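PDB 4IC4: oxysterol-binding protein homolog 3 from Saccharomyces cerevisiae, which carries lipids, including sterols, between membranes in a hydrophobic pocket, here represented by its OSBP-related domain, which binds phosphatidylinositol 4-phosphate. Local coordinates for residues T167-F172 with N180-L185. Numbering follows the deposited sequence.
Sequences TPSQKF and NNEGIL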
ATOM      1  N   THR A 167       6.628   7.304  -4.259  1.00 10.80           N
ATOM      2  CA  THR A 167       7.633   6.643  -5.074  1.00 11.67           C
ATOM      3  C   THR A 167       8.377   5.674  -4.172  1.00 13.01           C
ATOM      4  O   THR A 167       9.102   6.100  -3.271  1.00 11.18           O
ATOM      5  CB  THR A 167       8.655   7.641  -5.654  1.00 12.65           C
ATOM      6  OG1 THR A 167       8.018   8.456  -6.643  1.00 14.20           O
ATOM      7  CG2 THR A 167       9.825   6.893  -6.300  1.00 14.60           C
ATOM      8  N   PRO A 168       8.183   4.361  -4.373  1.00 12.70           N
ATOM      9  CA  PRO A 168       8.886   3.386  -3.535  1.00 13.44           C
ATOM     10  C   PRO A 168      10.367   3.449  -3.882  1.00 13.86           C
ATOM     11  O   PRO A 168      10.725   3.709  -5.030  1.00 16.16           O
ATOM     12  CB  PRO A 168       8.256   2.056  -3.946  1.00 13.84           C
ATOM     13  CG  PRO A 168       6.862   2.456  -4.363  1.00 13.30           C
ATOM     14  CD  PRO A 168       7.119   3.711  -5.161  1.00 13.24           C
ATOM     15  N   SER A 169      11.226   3.234  -2.895  1.00 16.67           N
ATOM     16  CA  SER A 169      12.660   3.267  -3.144  1.00 18.09           C
ATOM     17  C   SER A 169      13.325   2.143  -2.372  1.00 19.69           C
ATOM     18  O   SER A 169      12.780   1.646  -1.386  1.00 16.62           O
ATOM     19  CB  SER A 169      13.257   4.611  -2.720  1.00 19.53           C
ATOM     20  OG  SER A 169      13.304   4.727  -1.311  1.00 22.49           O
ATOM     21  N   GLN A 170      14.508   1.752  -2.827  1.00 24.68           N
ATOM     22  CA  GLN A 170      15.248   0.673  -2.195  1.00 30.10           C
ATOM     23  C   GLN A 170      16.748   0.843  -2.391  1.00 32.86           C
ATOM     24  O   GLN A 170      17.201   1.325  -3.430  1.00 33.65           O
ATOM     25  CB  GLN A 170      14.801  -0.661  -2.787  1.00 31.70           C
ATOM     26  CG  GLN A 170      14.809  -0.663  -4.307  1.00 36.30           C
ATOM     27  CD  GLN A 170      14.191  -1.910  -4.900  1.00 38.21           C
ATOM     28  OE1 GLN A 170      14.025  -2.011  -6.115  1.00 40.37           O
ATOM     29  NE2 GLN A 170      13.850  -2.870  -4.047  1.00 39.93           N
ATOM     30  N   LYS A 171      17.509   0.438  -1.382  1.00 35.92           N
ATOM     31  CA  LYS A 171      18.964   0.521  -1.414  1.00 39.15           C
ATOM     32  C   LYS A 171      19.527  -0.533  -0.474  1.00 40.86           C
ATOM     33  O   LYS A 171      19.224  -0.531   0.719  1.00 40.79           O
ATOM     34  CB  LYS A 171      19.433   1.910  -0.972  1.00 40.09           C
ATOM     35  CG  LYS A 171      19.103   3.031  -1.948  1.00 41.90           C
ATOM     36  CD  LYS A 171      19.831   2.846  -3.271  1.00 43.30           C
ATOM     37  CE  LYS A 171      19.433   3.913  -4.279  1.00 43.82           C
ATOM     38  NZ  LYS A 171      19.732   5.287  -3.788  1.00 44.12           N
ATOM     39  N   PHE A 172      20.337  -1.441  -1.009  1.00 43.33           N
ATOM     40  CA  PHE A 172      20.926  -2.485  -0.184  1.00 45.59           C
ATOM     41  C   PHE A 172      22.056  -1.897   0.654  1.00 45.95           C
ATOM     42  O   PHE A 172      22.826  -1.062   0.179  1.00 46.22           O
ATOM     43  CB  PHE A 172      21.431  -3.644  -1.056  1.00 47.61           C
ATOM     44  CG  PHE A 172      22.540  -3.271  -1.999  1.00 49.80           C
ATOM     45  CD1 PHE A 172      23.851  -3.143  -1.545  1.00 50.70           C
ATOM     46  CD2 PHE A 172      22.278  -3.063  -3.349  1.00 50.59           C
ATOM     47  CE1 PHE A 172      24.884  -2.815  -2.422  1.00 51.53           C
ATOM     48  CE2 PHE A 172      23.304  -2.734  -4.236  1.00 51.53           C
ATOM     49  CZ  PHE A 172      24.609  -2.611  -3.770  1.00 51.50           C
ATOM     50  N   ASN A 180      11.658   2.077   1.364  1.00 16.62           N
ATOM     51  CA  ASN A 180      10.997   3.314   1.745  1.00 17.20           C
ATOM     52  C   ASN A 180       9.947   3.704   0.726  1.00 15.03           C
ATOM     53  O   ASN A 180      10.016   3.323  -0.441  1.00 16.20           O
ATOM     54  CB  ASN A 180      11.996   4.470   1.861  1.00 20.10           C
ATOM     55  CG  ASN A 180      12.946   4.314   3.031  1.00 21.55           C
ATOM     56  OD1 ASN A 180      13.952   3.617   2.940  1.00 25.03           O
ATOM     57  ND2 ASN A 180      12.622   4.963   4.142  1.00 24.46           N
ATOM     58  N   ASN A 181       8.958   4.453   1.194  1.00 12.75           N
ATOM     59  CA  ASN A 181       7.911   4.978   0.335  1.00 13.41           C
ATOM     60  C   ASN A 181       8.134   6.477   0.458  1.00 12.09           C
ATOM     61  O   ASN A 181       7.857   7.062   1.507  1.00 13.14           O
ATOM     62  CB  ASN A 181       6.521   4.614   0.860  1.00 13.23           C
ATOM     63  CG  ASN A 181       5.960   3.352   0.225  1.00 15.50           C
ATOM     64  OD1 ASN A 181       4.943   2.826   0.675  1.00 19.38           O
ATOM     65  ND2 ASN A 181       6.611   2.867  -0.827  1.00 12.76           N
ATOM     66  N   GLU A 182       8.666   7.091  -0.592  1.00 11.25           N
ATOM     67  CA  GLU A 182       8.925   8.524  -0.569  1.00 11.88           C
ATOM     68  C   GLU A 182       7.641   9.266  -0.898  1.00 11.20           C
ATOM     69  O   GLU A 182       7.057   9.083  -1.970  1.00 11.44           O
ATOM     70  CB  GLU A 182      10.018   8.888  -1.578  1.00 13.66           C
ATOM     71  CG  GLU A 182      11.286   8.061  -1.422  1.00 15.85           C
ATOM     72  CD  GLU A 182      12.400   8.487  -2.368  1.00 18.48           C
ATOM     73  OE1 GLU A 182      12.100   8.980  -3.475  1.00 19.43           O
ATOM     74  OE2 GLU A 182      13.584   8.309  -2.004  1.00 24.11           O
ATOM     75  N   GLY A 183       7.204  10.108   0.027  1.00 11.13           N
ATOM     76  CA  GLY A 183       5.984  10.855  -0.184  1.00 10.74           C
ATOM     77  C   GLY A 183       5.246  11.036   1.121  1.00 11.56           C
ATOM     78  O   GLY A 183       5.302  10.181   2.010  1.00 12.60           O
ATOM     79  N   ILE A 184       4.549  12.156   1.238  1.00 11.27           N
ATOM     80  CA  ILE A 184       3.807  12.454   2.451  1.00 11.98           C
ATOM     81  C   ILE A 184       2.339  12.072   2.339  1.00 11.76           C
ATOM     82  O   ILE A 184       1.669  12.419   1.369  1.00 12.77           O
ATOM     83  CB  ILE A 184       3.894  13.959   2.792  1.00 15.77           C
ATOM     84  CG1 ILE A 184       5.356  14.358   3.004  1.00 17.45           C
ATOM     85  CG2 ILE A 184       3.077  14.259   4.040  1.00 16.63           C
ATOM     86  CD1 ILE A 184       5.551  15.823   3.315  1.00 20.41           C
ATOM     87  N   LEU A 185       1.848  11.328   3.321  1.00 10.76           N
ATOM     88  CA  LEU A 185       0.437  10.969   3.332  1.00 10.53           C
ATOM     89  C   LEU A 185      -0.247  12.174   3.961  1.00 12.05           C
ATOM     90  O   LEU A 185       0.101  12.580   5.073  1.00 11.92           O
ATOM     91  CB  LEU A 185       0.181   9.721   4.177  1.00 14.12           C
ATOM     92  CG  LEU A 185       0.743   8.404   3.645  1.00 17.77           C
ATOM     93  CD1 LEU A 185       2.234   8.342   3.941  1.00 20.17           C
ATOM     94  CD2 LEU A 185       0.029   7.231   4.306  1.00 19.97           C
TER
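Glu182 leans across Thr167 and Ser169 because its CG is set beside its own backbone N (chi1 -52°) and the chain beyond runs extended. Ser169 OG sits between its own backbone N and carbonyl carbon (chi1 72°) and touches Asn180 CB at 3.4 Å. Ser169 OG stays 3.7 Å from Glu182 OE2, so this is contact and not a hydrogen bond. Glu182 CB and CG cap the oxygen end of the Thr167 carbonyl, with Glu182 CB 3.4 Å from Thr167 O. Beyond them, the carboxylate reaches the CB of Ser169. These four side chains share one face of the hairpin. The hydroxyl of Thr167 is turned elsewhere and is hydrogen-bonded to the carbonyl O of Pro149.

Pro168 and Asn181 meet on the other face as a non-hydrogen-bonded pair. Asn181 brings its ND2 to the proline ring, 3.6 Å from Pro168 CG. The same ND2 makes a weak bond to the backbone O of Asn180.

Two hydrogen-bonded pairs flank this one, Thr167 with Glu182 and Ser169 with Asn180, each joined by two N-H...O bonds. Thr167 N meets Glu182 O in the carbonyl plane, whereas Glu182 N sits 44° out of the plane of the Thr167 carbonyl. The shortest bond runs from Ser169 N to Asn180 O, at 2.7 Å. At its non-hydrogen-bonded position the CA of Pro168 faces the partner strand and lies 3.3 Å from the same Asn180 O, in a CA-H...O contact.

The ladder belongs to the antiparallel beta hairpin of strands 160-172 and 177-189, in the beta barrel of the OSBP-related domain. At Gly183 the second strand breaks before resuming toward Leu185, whose backbone is hydrogen-bonded to that of Trp198 in strand 195-199. On the other flank, Thr167 and Pro168 touch Val150 and Phe151 of strand 150-157.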